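Local coordinates for protein putative Transcriptional Regulator (Rhodococcus sp., PDB 2IA2) that probably binds DNA through a winged helix-turn-helix domain and regulates transcription as a member of the IclR family, at residues A[18-30]-A[42-56]. Residues are numbered along the deposited sequence; the frame is centred on the assembly and turned at random.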
ATOM      1  N   GLN A  18      -6.638  14.219 -23.939  1.00 46.15           N
ATOM      2  CA  GLN A  18      -5.225  14.576 -23.879  1.00 44.34           C
ATOM      3  C   GLN A  18      -4.851  15.416 -22.648  1.00 41.55           C
ATOM      4  O   GLN A  18      -3.813  15.208 -22.025  1.00 41.47           O
ATOM      5  CB  GLN A  18      -4.865  15.333 -25.150  1.00 44.77           C
ATOM      6  CG  GLN A  18      -3.410  15.620 -25.276  1.00 44.12           C
ATOM      7  CD  GLN A  18      -3.087  16.147 -26.663  1.00 48.08           C
ATOM      8  OE1 GLN A  18      -3.442  17.300 -27.001  1.00 48.99           O
ATOM      9  NE2 GLN A  18      -2.438  15.308 -27.482  1.00 42.64           N
ATOM     10  N   SER A  19      -5.713  16.351 -22.293  1.00 40.56           N
ATOM     11  CA  SER A  19      -5.404  17.275 -21.241  1.00 39.03           C
ATOM     12  C   SER A  19      -5.296  16.575 -19.887  1.00 36.58           C
ATOM     13  O   SER A  19      -4.461  16.909 -19.110  1.00 34.77           O
ATOM     14  CB  SER A  19      -6.413  18.410 -21.245  1.00 40.65           C
ATOM     15  OG  SER A  19      -6.044  19.299 -22.310  1.00 45.85           O
ATOM     16  N   LEU A  20      -6.137  15.580 -19.661  1.00 36.41           N
ATOM     17  CA  LEU A  20      -6.065  14.743 -18.480  1.00 35.09           C
ATOM     18  C   LEU A  20      -4.746  13.973 -18.463  1.00 34.04           C
ATOM     19  O   LEU A  20      -4.020  14.045 -17.479  1.00 31.58           O
ATOM     20  CB  LEU A  20      -7.275  13.770 -18.415  1.00 35.88           C
ATOM     21  CG  LEU A  20      -7.300  12.844 -17.183  1.00 35.54           C
ATOM     22  CD1 LEU A  20      -7.147  13.647 -15.893  1.00 32.77           C
ATOM     23  CD2 LEU A  20      -8.577  11.912 -17.149  1.00 36.81           C
ATOM     24  N   ALA A  21      -4.439  13.261 -19.564  1.00 33.99           N
ATOM     25  CA  ALA A  21      -3.173  12.538 -19.659  1.00 32.90           C
ATOM     26  C   ALA A  21      -2.005  13.447 -19.314  1.00 31.14           C
ATOM     27  O   ALA A  21      -1.176  13.076 -18.469  1.00 30.45           O
ATOM     28  CB  ALA A  21      -2.980  11.880 -21.051  1.00 32.80           C
ATOM     29  N   ARG A  22      -1.950  14.630 -19.957  1.00 30.33           N
ATOM     30  CA  ARG A  22      -0.879  15.612 -19.734  1.00 28.45           C
ATOM     31  C   ARG A  22      -0.815  16.142 -18.298  1.00 28.43           C
ATOM     32  O   ARG A  22       0.264  16.163 -17.707  1.00 29.12           O
ATOM     33  CB  ARG A  22      -0.960  16.759 -20.736  1.00 29.26           C
ATOM     34  CG  ARG A  22      -0.670  16.291 -22.146  1.00 26.43           C
ATOM     35  CD  ARG A  22      -0.806  17.430 -23.141  1.00 28.32           C
ATOM     36  NE  ARG A  22      -0.325  16.957 -24.440  1.00 29.47           N
ATOM     37  CZ  ARG A  22      -0.227  17.711 -25.528  1.00 34.10           C
ATOM     38  NH1 ARG A  22      -0.637  18.981 -25.500  1.00 32.39           N
ATOM     39  NH2 ARG A  22       0.283  17.182 -26.644  1.00 32.22           N
ATOM     40  N   GLY A  23      -1.949  16.533 -17.719  1.00 27.40           N
ATOM     41  CA  GLY A  23      -1.925  16.953 -16.309  1.00 27.20           C
ATOM     42  C   GLY A  23      -1.367  15.878 -15.368  1.00 26.17           C
ATOM     43  O   GLY A  23      -0.637  16.210 -14.406  1.00 26.79           O
ATOM     44  N   LEU A  24      -1.718  14.603 -15.615  1.00 25.52           N
ATOM     45  CA  LEU A  24      -1.209  13.517 -14.790  1.00 26.42           C
ATOM     46  C   LEU A  24       0.291  13.324 -14.979  1.00 26.15           C
ATOM     47  O   LEU A  24       0.990  13.005 -14.008  1.00 27.29           O
ATOM     48  CB  LEU A  24      -2.000  12.197 -15.056  1.00 27.20           C
ATOM     49  CG  LEU A  24      -3.487  12.298 -14.624  1.00 29.22           C
ATOM     50  CD1 LEU A  24      -4.276  11.089 -15.117  1.00 28.14           C
ATOM     51  CD2 LEU A  24      -3.587  12.412 -13.127  1.00 24.38           C
ATOM     52  N   ALA A  25       0.780  13.469 -16.226  1.00 25.47           N
ATOM     53  CA  ALA A  25       2.195  13.322 -16.523  1.00 25.02           C
ATOM     54  C   ALA A  25       2.985  14.389 -15.813  1.00 23.84           C
ATOM     55  O   ALA A  25       4.110  14.141 -15.390  1.00 23.17           O
ATOM     56  CB  ALA A  25       2.477  13.357 -18.062  1.00 25.41           C
ATOM     57  N   VAL A  26       2.406  15.572 -15.686  1.00 23.82           N
ATOM     58  CA  VAL A  26       3.032  16.651 -14.939  1.00 23.45           C
ATOM     59  C   VAL A  26       3.162  16.274 -13.428  1.00 24.45           C
ATOM     60  O   VAL A  26       4.219  16.408 -12.826  1.00 24.53           O
ATOM     61  CB  VAL A  26       2.286  18.013 -15.153  1.00 24.43           C
ATOM     62  CG1 VAL A  26       2.759  19.064 -14.169  1.00 23.99           C
ATOM     63  CG2 VAL A  26       2.405  18.534 -16.641  1.00 25.25           C
ATOM     64  N   ILE A  27       2.118  15.722 -12.831  1.00 24.25           N
ATOM     65  CA  ILE A  27       2.194  15.324 -11.417  1.00 23.08           C
ATOM     66  C   ILE A  27       3.262  14.239 -11.304  1.00 24.31           C
ATOM     67  O   ILE A  27       4.085  14.297 -10.383  1.00 23.75           O
ATOM     68  CB  ILE A  27       0.837  14.716 -10.898  1.00 23.46           C
ATOM     69  CG1 ILE A  27      -0.231  15.804 -10.810  1.00 23.97           C
ATOM     70  CG2 ILE A  27       1.022  14.004  -9.543  1.00 23.97           C
ATOM     71  CD1 ILE A  27      -1.633  15.280 -10.491  1.00 22.39           C
ATOM     72  N   ARG A  28       3.278  13.280 -12.250  1.00 23.74           N
ATOM     73  CA  ARG A  28       4.229  12.144 -12.177  1.00 25.28           C
ATOM     74  C   ARG A  28       5.707  12.549 -12.395  1.00 25.33           C
ATOM     75  O   ARG A  28       6.621  11.765 -12.079  1.00 26.80           O
ATOM     76  CB  ARG A  28       3.913  11.060 -13.258  1.00 25.34           C
ATOM     77  CG  ARG A  28       2.583  10.367 -13.131  1.00 29.73           C
ATOM     78  CD  ARG A  28       2.573   9.178 -12.268  1.00 31.15           C
ATOM     79  NE  ARG A  28       3.643   8.192 -12.515  1.00 33.14           N
ATOM     80  CZ  ARG A  28       3.466   7.024 -13.135  1.00 34.94           C
ATOM     81  NH1 ARG A  28       2.284   6.708 -13.633  1.00 32.88           N
ATOM     82  NH2 ARG A  28       4.478   6.170 -13.251  1.00 35.10           N
ATOM     83  N   CYS A  29       5.953  13.717 -12.961  1.00 23.72           N
ATOM     84  CA  CYS A  29       7.340  14.095 -13.264  1.00 24.76           C
ATOM     85  C   CYS A  29       8.153  14.526 -12.025  1.00 25.41           C
ATOM     86  O   CYS A  29       9.362  14.647 -12.111  1.00 26.78           O
ATOM     87  CB  CYS A  29       7.436  15.110 -14.446  1.00 24.84           C
ATOM     88  SG  CYS A  29       7.269  16.818 -13.876  1.00 27.13           S
ATOM     89  N   PHE A  30       7.496  14.706 -10.875  1.00 23.67           N
ATOM     90  CA  PHE A  30       8.185  14.870  -9.575  1.00 24.33           C
ATOM     91  C   PHE A  30       8.583  13.544  -8.901  1.00 26.69           C
ATOM     92  O   PHE A  30       7.843  12.562  -8.899  1.00 27.26           O
ATOM     93  CB  PHE A  30       7.339  15.771  -8.647  1.00 23.04           C
ATOM     94  CG  PHE A  30       6.960  17.087  -9.305  1.00 22.70           C
ATOM     95  CD1 PHE A  30       5.806  17.183 -10.037  1.00 23.81           C
ATOM     96  CD2 PHE A  30       7.810  18.201  -9.249  1.00 26.89           C
ATOM     97  CE1 PHE A  30       5.443  18.363 -10.728  1.00 23.70           C
ATOM     98  CE2 PHE A  30       7.461  19.431  -9.933  1.00 25.23           C
ATOM     99  CZ  PHE A  30       6.277  19.509 -10.638  1.00 26.44           C
ATOM    100  N   VAL A  42       9.926  21.037 -16.352  1.00 28.49           N
ATOM    101  CA  VAL A  42       8.685  20.270 -16.416  1.00 27.70           C
ATOM    102  C   VAL A  42       8.322  20.004 -17.887  1.00 27.66           C
ATOM    103  O   VAL A  42       7.871  18.897 -18.207  1.00 27.37           O
ATOM    104  CB  VAL A  42       7.502  21.030 -15.745  1.00 26.76           C
ATOM    105  CG1 VAL A  42       6.181  20.427 -16.122  1.00 26.54           C
ATOM    106  CG2 VAL A  42       7.660  21.061 -14.250  1.00 26.90           C
ATOM    107  N   ALA A  43       8.466  21.022 -18.758  1.00 27.27           N
ATOM    108  CA  ALA A  43       8.219  20.853 -20.212  1.00 27.16           C
ATOM    109  C   ALA A  43       9.093  19.715 -20.747  1.00 27.76           C
ATOM    110  O   ALA A  43       8.603  18.775 -21.411  1.00 29.29           O
ATOM    111  CB  ALA A  43       8.517  22.173 -20.992  1.00 26.76           C
ATOM    112  N   ARG A  44      10.388  19.806 -20.485  1.00 28.29           N
ATOM    113  CA  ARG A  44      11.341  18.776 -20.914  1.00 30.11           C
ATOM    114  C   ARG A  44      10.991  17.381 -20.425  1.00 28.93           C
ATOM    115  O   ARG A  44      11.101  16.422 -21.153  1.00 29.18           O
ATOM    116  CB  ARG A  44      12.728  19.107 -20.402  1.00 31.90           C
ATOM    117  CG  ARG A  44      13.890  18.339 -21.083  1.00 36.66           C
ATOM    118  CD  ARG A  44      15.153  18.425 -20.219  1.00 41.01           C
ATOM    119  NE  ARG A  44      16.359  17.954 -20.920  1.00 50.81           N
ATOM    120  CZ  ARG A  44      17.615  18.005 -20.409  1.00 57.54           C
ATOM    121  NH1 ARG A  44      17.831  18.509 -19.185  1.00 58.16           N
ATOM    122  NH2 ARG A  44      18.672  17.551 -21.110  1.00 58.19           N
ATOM    123  N   ALA A  45      10.584  17.265 -19.171  1.00 29.36           N
ATOM    124  CA  ALA A  45      10.300  15.961 -18.561  1.00 27.80           C
ATOM    125  C   ALA A  45       9.024  15.286 -19.095  1.00 27.87           C
ATOM    126  O   ALA A  45       8.875  14.056 -18.978  1.00 27.74           O
ATOM    127  CB  ALA A  45      10.195  16.122 -17.062  1.00 27.47           C
ATOM    128  N   THR A  46       8.117  16.078 -19.685  1.00 26.17           N
ATOM    129  CA  THR A  46       6.828  15.581 -20.093  1.00 27.50           C
ATOM    130  C   THR A  46       6.684  15.663 -21.612  1.00 28.97           C
ATOM    131  O   THR A  46       5.579  15.403 -22.158  1.00 29.57           O
ATOM    132  CB  THR A  46       5.692  16.386 -19.433  1.00 25.84           C
ATOM    133  OG1 THR A  46       5.881  17.764 -19.740  1.00 29.08           O
ATOM    134  CG2 THR A  46       5.691  16.237 -17.879  1.00 27.64           C
ATOM    135  N   ASP A  47       7.779  16.024 -22.309  1.00 29.41           N
ATOM    136  CA  ASP A  47       7.742  16.115 -23.787  1.00 30.24           C
ATOM    137  C   ASP A  47       6.789  17.210 -24.287  1.00 29.22           C
ATOM    138  O   ASP A  47       6.211  17.134 -25.376  1.00 30.02           O
ATOM    139  CB  ASP A  47       7.397  14.749 -24.377  1.00 30.54           C
ATOM    140  CG  ASP A  47       8.550  13.769 -24.287  1.00 33.68           C
ATOM    141  OD1 ASP A  47       9.759  14.193 -24.280  1.00 33.07           O
ATOM    142  OD2 ASP A  47       8.244  12.555 -24.284  1.00 37.93           O
ATOM    143  N   LEU A  48       6.664  18.258 -23.481  1.00 29.65           N
ATOM    144  CA  LEU A  48       5.746  19.379 -23.763  1.00 29.93           C
ATOM    145  C   LEU A  48       6.574  20.616 -24.096  1.00 30.62           C
ATOM    146  O   LEU A  48       7.789  20.543 -24.195  1.00 31.96           O
ATOM    147  CB  LEU A  48       4.793  19.638 -22.557  1.00 28.73           C
ATOM    148  CG  LEU A  48       3.781  18.508 -22.295  1.00 30.18           C
ATOM    149  CD1 LEU A  48       2.894  18.880 -21.166  1.00 30.96           C
ATOM    150  CD2 LEU A  48       2.947  18.064 -23.563  1.00 28.96           C
ATOM    151  N   THR A  49       5.911  21.755 -24.283  1.00 31.56           N
ATOM    152  CA  THR A  49       6.582  23.051 -24.463  1.00 31.21           C
ATOM    153  C   THR A  49       6.310  23.879 -23.206  1.00 30.11           C
ATOM    154  O   THR A  49       5.472  23.507 -22.393  1.00 29.23           O
ATOM    155  CB  THR A  49       6.008  23.800 -25.652  1.00 30.93           C
ATOM    156  OG1 THR A  49       4.610  23.977 -25.445  1.00 34.01           O
ATOM    157  CG2 THR A  49       6.150  22.962 -26.995  1.00 34.10           C
ATOM    158  N   ARG A  50       6.991  25.005 -23.053  1.00 30.62           N
ATOM    159  CA  ARG A  50       6.716  25.905 -21.923  1.00 32.12           C
ATOM    160  C   ARG A  50       5.229  26.344 -21.912  1.00 32.83           C
ATOM    161  O   ARG A  50       4.555  26.253 -20.856  1.00 31.90           O
ATOM    162  CB  ARG A  50       7.680  27.099 -21.945  1.00 32.32           C
ATOM    163  CG  ARG A  50       9.161  26.703 -21.765  1.00 32.85           C
ATOM    164  CD  ARG A  50      10.092  27.904 -21.865  1.00 33.51           C
ATOM    165  NE  ARG A  50       9.568  29.100 -21.170  1.00 32.78           N
ATOM    166  CZ  ARG A  50       9.792  29.416 -19.891  1.00 34.18           C
ATOM    167  NH1 ARG A  50      10.545  28.640 -19.105  1.00 30.90           N
ATOM    168  NH2 ARG A  50       9.277  30.546 -19.394  1.00 34.62           N
ATOM    169  N   ALA A  51       4.696  26.718 -23.078  1.00 33.20           N
ATOM    170  CA  ALA A  51       3.297  27.225 -23.138  1.00 34.59           C
ATOM    171  C   ALA A  51       2.254  26.153 -22.776  1.00 34.86           C
ATOM    172  O   ALA A  51       1.286  26.449 -22.029  1.00 35.66           O
ATOM    173  CB  ALA A  51       2.980  27.862 -24.503  1.00 35.47           C
ATOM    174  N   THR A  52       2.435  24.920 -23.272  1.00 33.16           N
ATOM    175  CA  THR A  52       1.495  23.858 -22.918  1.00 33.13           C
ATOM    176  C   THR A  52       1.695  23.408 -21.468  1.00 32.34           C
ATOM    177  O   THR A  52       0.717  23.301 -20.745  1.00 32.58           O
ATOM    178  CB  THR A  52       1.508  22.651 -23.877  1.00 32.92           C
ATOM    179  OG1 THR A  52       2.842  22.194 -24.003  1.00 35.16           O
ATOM    180  CG2 THR A  52       1.002  23.061 -25.300  1.00 35.22           C
ATOM    181  N   ALA A  53       2.936  23.165 -21.047  1.00 30.80           N
ATOM    182  CA  ALA A  53       3.212  22.834 -19.637  1.00 31.21           C
ATOM    183  C   ALA A  53       2.652  23.864 -18.641  1.00 31.32           C
ATOM    184  O   ALA A  53       2.116  23.485 -17.593  1.00 30.83           O
ATOM    185  CB  ALA A  53       4.756  22.638 -19.407  1.00 29.62           C
ATOM    186  N   ARG A  54       2.823  25.162 -18.952  1.00 32.99           N
ATOM    187  CA  ARG A  54       2.365  26.246 -18.094  1.00 34.06           C
ATOM    188  C   ARG A  54       0.870  26.132 -17.788  1.00 34.89           C
ATOM    189  O   ARG A  54       0.457  26.267 -16.619  1.00 34.07           O
ATOM    190  CB  ARG A  54       2.685  27.613 -18.687  1.00 35.02           C
ATOM    191  CG  ARG A  54       2.174  28.783 -17.835  1.00 37.67           C
ATOM    192  CD  ARG A  54       2.417  30.169 -18.489  1.00 41.31           C
ATOM    193  NE  ARG A  54       3.842  30.442 -18.694  1.00 45.07           N
ATOM    194  CZ  ARG A  54       4.481  30.455 -19.871  1.00 45.03           C
ATOM    195  NH1 ARG A  54       3.868  30.223 -21.037  1.00 46.87           N
ATOM    196  NH2 ARG A  54       5.774  30.705 -19.875  1.00 46.06           N
ATOM    197  N   ARG A  55       0.074  25.871 -18.832  1.00 34.72           N
ATOM    198  CA  ARG A  55      -1.378  25.730 -18.698  1.00 36.63           C
ATOM    199  C   ARG A  55      -1.711  24.649 -17.678  1.00 34.32           C
ATOM    200  O   ARG A  55      -2.558  24.860 -16.829  1.00 35.18           O
ATOM    201  CB  ARG A  55      -2.056  25.411 -20.037  1.00 36.57           C
ATOM    202  CG  ARG A  55      -2.144  26.607 -20.993  1.00 41.00           C
ATOM    203  CD  ARG A  55      -3.115  26.344 -22.226  1.00 44.24           C
ATOM    204  NE  ARG A  55      -4.558  26.313 -21.879  1.00 54.08           N
ATOM    205  CZ  ARG A  55      -5.362  25.242 -21.969  1.00 55.15           C
ATOM    206  NH1 ARG A  55      -4.905  24.052 -22.392  1.00 54.08           N
ATOM    207  NH2 ARG A  55      -6.643  25.367 -21.632  1.00 54.09           N
ATOM    208  N   PHE A  56      -1.046  23.504 -17.760  1.00 31.89           N
ATOM    209  CA  PHE A  56      -1.324  22.430 -16.835  1.00 31.54           C
ATOM    210  C   PHE A  56      -0.855  22.760 -15.411  1.00 30.77           C
ATOM    211  O   PHE A  56      -1.607  22.573 -14.445  1.00 30.99           O
ATOM    212  CB  PHE A  56      -0.739  21.098 -17.343  1.00 31.42           C
ATOM    213  CG  PHE A  56      -1.287  20.708 -18.663  1.00 33.77           C
ATOM    214  CD1 PHE A  56      -0.525  20.850 -19.814  1.00 33.73           C
ATOM    215  CD2 PHE A  56      -2.612  20.285 -18.778  1.00 37.33           C
ATOM    216  CE1 PHE A  56      -1.061  20.552 -21.055  1.00 36.21           C
ATOM    217  CE2 PHE A  56      -3.150  19.982 -20.020  1.00 37.29           C
ATOM    218  CZ  PHE A  56      -2.378  20.134 -21.162  1.00 35.29           C
TER
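Phe56 packs as a knob among Ser19, Arg22, Gly23 and Val26, a worked example of how the first helix of a winged helix-turn-helix domain packs across the two helices of the motif itself, 39-46 and 50-63. Helix 18-28 runs nearly perpendicular to helix 50-56, at 85°, and the aromatic ring lies against its backbone: CE2 of Phe56 is 3.5 Å from the carbonyl O of Ser19, and CD2 is near Gly23 N. CB of Arg22 covers one face of the ring in a CH-pi contact, 3.9 Å from its centroid, while CB of Ser19 meets the ring edge. Replacing Phe56 with an alanine would probably open a gap beside Gly23 and leave the aliphatic part of Arg22 without its aromatic floor. Deeper in, buried Val26 spans both helices of the motif, its CG1 against CG1 of Val42 and its CG2 against CB of Phe56; Leu57 and Leu60 extend this apolar centre. The outer side is more open to solvent. There the extended chain of Arg22 carries its guanidinium, its plane turned 88° from that of the Phe56 ring, between Leu48 CD2 on one face and Gln18 on the other, with Thr52 CG2 a sparse 4.4 Å from Arg22 NH1. Near the turn, Thr46 divides its branches: CG2 lies 3.6 Å from Ala25 O, whereas OG1, placed between backbone N and carbonyl carbon (chi1 55°), donates a 2.8 Å hydrogen bond to Val42 O.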